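Local coordinates for protein putative prephenate dehydratase (Streptococcus mutans, PDB 4LUB) that probably catalyses the decarboxylating dehydration of prephenate to 3-phenylpyruvate, a step of L-phenylalanine biosynthesis, at residues A72-I81 and K266-R275. Numbering follows the deposited sequence.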
loop_
_atom_site.group_PDB
_atom_site.type_symbol
_atom_site.label_atom_id
_atom_site.label_comp_id
_atom_site.label_asym_id
_atom_site.label_seq_id
_atom_site.Cartn_x
_atom_site.Cartn_y
_atom_site.Cartn_z
ATOM N N ALA B 72 0.312 16.987 -9.283
ATOM C CA ALA B 72 -0.681 17.273 -10.307
ATOM C C ALA B 72 -1.998 17.832 -9.766
ATOM O O ALA B 72 -2.420 17.523 -8.652
ATOM C CB ALA B 72 -0.948 16.012 -11.113
ATOM N N LYS B 73 -2.650 18.622 -10.611
ATOM C CA LYS B 73 -3.979 19.166 -10.377
ATOM C C LYS B 73 -4.794 18.690 -11.578
ATOM O O LYS B 73 -5.194 19.453 -12.458
ATOM C CB LYS B 73 -3.930 20.699 -10.214
ATOM C CG LYS B 73 -5.208 21.503 -10.502
ATOM C CD LYS B 73 -6.395 21.090 -9.653
ATOM C CE LYS B 73 -7.650 21.805 -10.132
ATOM N NZ LYS B 73 -8.397 21.002 -11.140
ATOM N N ILE B 74 -4.930 17.373 -11.645
ATOM C CA ILE B 74 -5.599 16.689 -12.738
ATOM C C ILE B 74 -6.376 15.535 -12.109
ATOM O O ILE B 74 -6.011 15.071 -11.032
ATOM C CB ILE B 74 -4.578 16.191 -13.787
ATOM C CG1 ILE B 74 -5.266 15.666 -15.035
ATOM C CG2 ILE B 74 -3.671 15.112 -13.199
ATOM C CD1 ILE B 74 -4.283 15.125 -16.034
ATOM N N GLU B 75 -7.438 15.075 -12.759
ATOM C CA GLU B 75 -8.239 13.975 -12.215
ATOM C C GLU B 75 -8.364 12.776 -13.142
ATOM O O GLU B 75 -8.334 12.919 -14.365
ATOM C CB GLU B 75 -9.644 14.455 -11.841
ATOM C CG GLU B 75 -9.676 15.510 -10.757
ATOM C CD GLU B 75 -11.092 15.901 -10.365
ATOM O OE1 GLU B 75 -12.048 15.247 -10.839
ATOM O OE2 GLU B 75 -11.247 16.855 -9.573
ATOM N N ALA B 76 -8.468 11.585 -12.557
ATOM C CA ALA B 76 -8.984 10.440 -13.299
ATOM C C ALA B 76 -10.436 10.687 -13.744
ATOM O O ALA B 76 -11.298 11.027 -12.931
ATOM C CB ALA B 76 -8.882 9.183 -12.458
ATOM N N VAL B 77 -10.700 10.547 -15.038
ATOM C CA VAL B 77 -12.047 10.783 -15.561
ATOM C C VAL B 77 -12.647 9.536 -16.211
ATOM O O VAL B 77 -13.822 9.516 -16.572
ATOM C CB VAL B 77 -12.060 11.964 -16.565
ATOM C CG1 VAL B 77 -11.756 13.261 -15.842
ATOM C CG2 VAL B 77 -11.074 11.729 -17.716
ATOM N N ALA B 78 -11.831 8.497 -16.353
ATOM C CA ALA B 78 -12.300 7.192 -16.802
ATOM C C ALA B 78 -11.277 6.129 -16.424
ATOM O O ALA B 78 -10.070 6.396 -16.415
ATOM C CB ALA B 78 -12.543 7.186 -18.309
ATOM N N GLU B 79 -11.757 4.925 -16.126
ATOM C CA GLU B 79 -10.881 3.784 -15.879
ATOM C C GLU B 79 -11.130 2.643 -16.868
ATOM O O GLU B 79 -12.273 2.262 -17.095
ATOM C CB GLU B 79 -11.076 3.271 -14.452
ATOM C CG GLU B 79 -10.136 2.145 -14.060
ATOM C CD GLU B 79 -10.388 1.675 -12.644
ATOM O OE1 GLU B 79 -10.237 2.501 -11.727
ATOM O OE2 GLU B 79 -10.657 0.477 -12.435
ATOM N N ILE B 80 -10.060 2.109 -17.453
ATOM C CA ILE B 80 -10.160 0.927 -18.315
ATOM C C ILE B 80 -9.322 -0.204 -17.737
ATOM O O ILE B 80 -8.137 -0.031 -17.457
ATOM C CB ILE B 80 -9.728 1.218 -19.773
ATOM C CG1 ILE B 80 -10.681 2.231 -20.406
ATOM C CG2 ILE B 80 -9.748 -0.063 -20.608
ATOM C CD1 ILE B 80 -10.089 3.001 -21.576
ATOM N N ILE B 81 -9.955 -1.349 -17.522
ATOM C CA ILE B 81 -9.253 -2.544 -17.069
ATOM C C ILE B 81 -8.849 -3.472 -18.213
ATOM O O ILE B 81 -9.681 -3.882 -19.017
ATOM C CB ILE B 81 -10.102 -3.323 -16.054
ATOM C CG1 ILE B 81 -10.397 -2.433 -14.844
ATOM C CG2 ILE B 81 -9.357 -4.564 -15.577
ATOM C CD1 ILE B 81 -11.272 -3.100 -13.791
ATOM N N LYS B 266 -7.900 14.931 -1.047
ATOM C CA LYS B 266 -7.825 15.332 -2.442
ATOM C C LYS B 266 -8.603 14.335 -3.291
ATOM O O LYS B 266 -8.358 13.133 -3.204
ATOM C CB LYS B 266 -6.366 15.403 -2.898
ATOM C CG LYS B 266 -6.157 15.920 -4.301
ATOM C CD LYS B 266 -4.675 16.001 -4.582
ATOM C CE LYS B 266 -4.397 16.453 -5.996
ATOM N NZ LYS B 266 -2.955 16.747 -6.167
ATOM N N ILE B 267 -9.556 14.823 -4.079
ATOM C CA ILE B 267 -10.245 13.969 -5.041
ATOM C C ILE B 267 -9.349 13.658 -6.232
ATOM O O ILE B 267 -9.028 14.545 -7.025
ATOM C CB ILE B 267 -11.553 14.601 -5.553
ATOM C CG1 ILE B 267 -12.486 14.906 -4.379
ATOM C CG2 ILE B 267 -12.233 13.673 -6.568
ATOM C CD1 ILE B 267 -13.821 15.481 -4.795
ATOM N N LEU B 268 -8.936 12.398 -6.345
ATOM C CA LEU B 268 -8.079 11.992 -7.447
ATOM C C LEU B 268 -8.901 11.731 -8.702
ATOM O O LEU B 268 -8.388 11.836 -9.810
ATOM C CB LEU B 268 -7.279 10.737 -7.080
ATOM C CG LEU B 268 -6.329 10.831 -5.887
ATOM C CD1 LEU B 268 -5.606 9.510 -5.705
ATOM C CD2 LEU B 268 -5.330 11.958 -6.088
ATOM N N GLY B 269 -10.183 11.420 -8.527
ATOM C CA GLY B 269 -11.046 11.144 -9.661
ATOM C C GLY B 269 -12.439 10.643 -9.327
ATOM O O GLY B 269 -12.630 9.943 -8.333
ATOM N N LYS B 270 -13.411 11.047 -10.145
ATOM C CA LYS B 270 -14.723 10.400 -10.226
ATOM C C LYS B 270 -14.907 9.826 -11.622
ATOM O O LYS B 270 -14.863 10.563 -12.602
ATOM C CB LYS B 270 -15.877 11.366 -9.917
ATOM C CG LYS B 270 -15.806 12.088 -8.587
ATOM C CD LYS B 270 -17.053 12.941 -8.415
ATOM C CE LYS B 270 -16.963 13.890 -7.238
ATOM N NZ LYS B 270 -18.222 14.688 -7.114
ATOM N N TYR B 271 -15.102 8.517 -11.735
ATOM C CA TYR B 271 -14.994 7.907 -13.057
ATOM C C TYR B 271 -15.839 6.655 -13.189
ATOM O O TYR B 271 -16.153 5.992 -12.196
ATOM C CB TYR B 271 -13.530 7.567 -13.362
ATOM C CG TYR B 271 -12.853 6.829 -12.225
ATOM C CD1 TYR B 271 -12.966 5.446 -12.110
ATOM C CD2 TYR B 271 -12.122 7.513 -11.253
ATOM C CE1 TYR B 271 -12.368 4.759 -11.068
ATOM C CE2 TYR B 271 -11.517 6.832 -10.200
ATOM C CZ TYR B 271 -11.645 5.450 -10.120
ATOM O OH TYR B 271 -11.058 4.756 -9.089
ATOM N N ALA B 272 -16.181 6.318 -14.428
ATOM C CA ALA B 272 -16.748 5.009 -14.726
ATOM C C ALA B 272 -15.620 4.005 -14.953
ATOM O O ALA B 272 -14.519 4.373 -15.373
ATOM C CB ALA B 272 -17.663 5.082 -15.947
ATOM N N VAL B 273 -15.894 2.744 -14.632
ATOM C CA VAL B 273 -14.967 1.651 -14.888
ATOM C C VAL B 273 -15.412 0.813 -16.081
ATOM O O VAL B 273 -16.526 0.300 -16.101
ATOM C CB VAL B 273 -14.822 0.731 -13.652
ATOM C CG1 VAL B 273 -13.797 -0.375 -13.920
ATOM C CG2 VAL B 273 -14.477 1.555 -12.408
ATOM N N TYR B 274 -14.523 0.668 -17.055
ATOM C CA TYR B 274 -14.769 -0.145 -18.240
ATOM C C TYR B 274 -13.788 -1.309 -18.226
ATOM O O TYR B 274 -12.697 -1.178 -17.676
ATOM C CB TYR B 274 -14.600 0.687 -19.507
ATOM C CG TYR B 274 -15.419 1.960 -19.522
ATOM C CD1 TYR B 274 -16.745 1.957 -19.935
ATOM C CD2 TYR B 274 -14.859 3.171 -19.124
ATOM C CE1 TYR B 274 -17.495 3.128 -19.950
ATOM C CE2 TYR B 274 -15.596 4.347 -19.142
ATOM C CZ TYR B 274 -16.911 4.319 -19.555
ATOM O OH TYR B 274 -17.642 5.487 -19.569
ATOM N N ARG B 275 -14.177 -2.464 -18.756
ATOM C CA ARG B 275 -13.262 -3.602 -18.744
ATOM C C ARG B 275 -12.766 -3.929 -20.149
ATOM O O ARG B 275 -13.559 -4.240 -21.039
ATOM C CB ARG B 275 -13.922 -4.831 -18.115
ATOM C CG ARG B 275 -12.982 -6.030 -17.982
ATOM C CD ARG B 275 -13.540 -7.082 -17.031
ATOM N NE ARG B 275 -13.478 -6.654 -15.633
ATOM C CZ ARG B 275 -12.571 -7.067 -14.751
ATOM N NH1 ARG B 275 -11.634 -7.934 -15.109
ATOM N NH2 ARG B 275 -12.604 -6.618 -13.503
HETATM O O HOH W 1 -6.665 15.555 -8.271
HETATM O O HOH W 2 -13.016 13.090 -12.276
HETATM O O HOH W 3 -16.036 8.030 -16.782
HETATM O O HOH W 4 -15.553 11.162 -15.161
#
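Strands 75-81 and 266-274 run parallel, their axes 7° apart and 4.3 Å from each other at closest approach; three regular backbone bonds join them at one end, E79 N to A272 O, Y274 N to E79 O and I81 N to Y274 O, whereas at the other A76 N reaches L268 O (2.8 Å). Between these, waters bridge the strands: two donate to V77 O, one of them also to K270 O, the other accepting from A272 N. The interruption coincides with two classic beta bulges, V77 and A78 facing V177, and L268 and G269 facing S195. G269, having no side chain, lets the backbone come close at A76, where the two CA atoms are 4.2 Å apart. Small A76 in turn admits the Y271 ring, its CB lying 3.8 Å from Y271 CD2. With chi1 at 48°, CG of Y271 sits between its own backbone N and carbonyl carbon, and the ring lies between A76 and E79. The E79 carboxylate, inclined 38° to that ring, brings OE1 to 3.2 Å from Y271 CE1. Buried in the sheet, E79 OE1 takes a salt bridge from R174 and a hydrogen bond from W176, while Y271 OH bonds to S195. Alongside E79, V273 points the same way, and its CG1 meets I81 CD1 at 3.7 Å, branched chains suited to a buried strand. I81 CG2 also lies over one face of the R275 guanidinium, whose NE pairs with E190. At the far end, the extended K266 chain brings NZ to a hydrogen bond with A72 O (2.7 Å), and NZ also hydrogen-bonds to F69 O and L68 O at the end of helix 62-70. This parallel pairing joins a strand of the prephenate dehydratase family region to one of the ACT region, making one continuous mixed sheet across both.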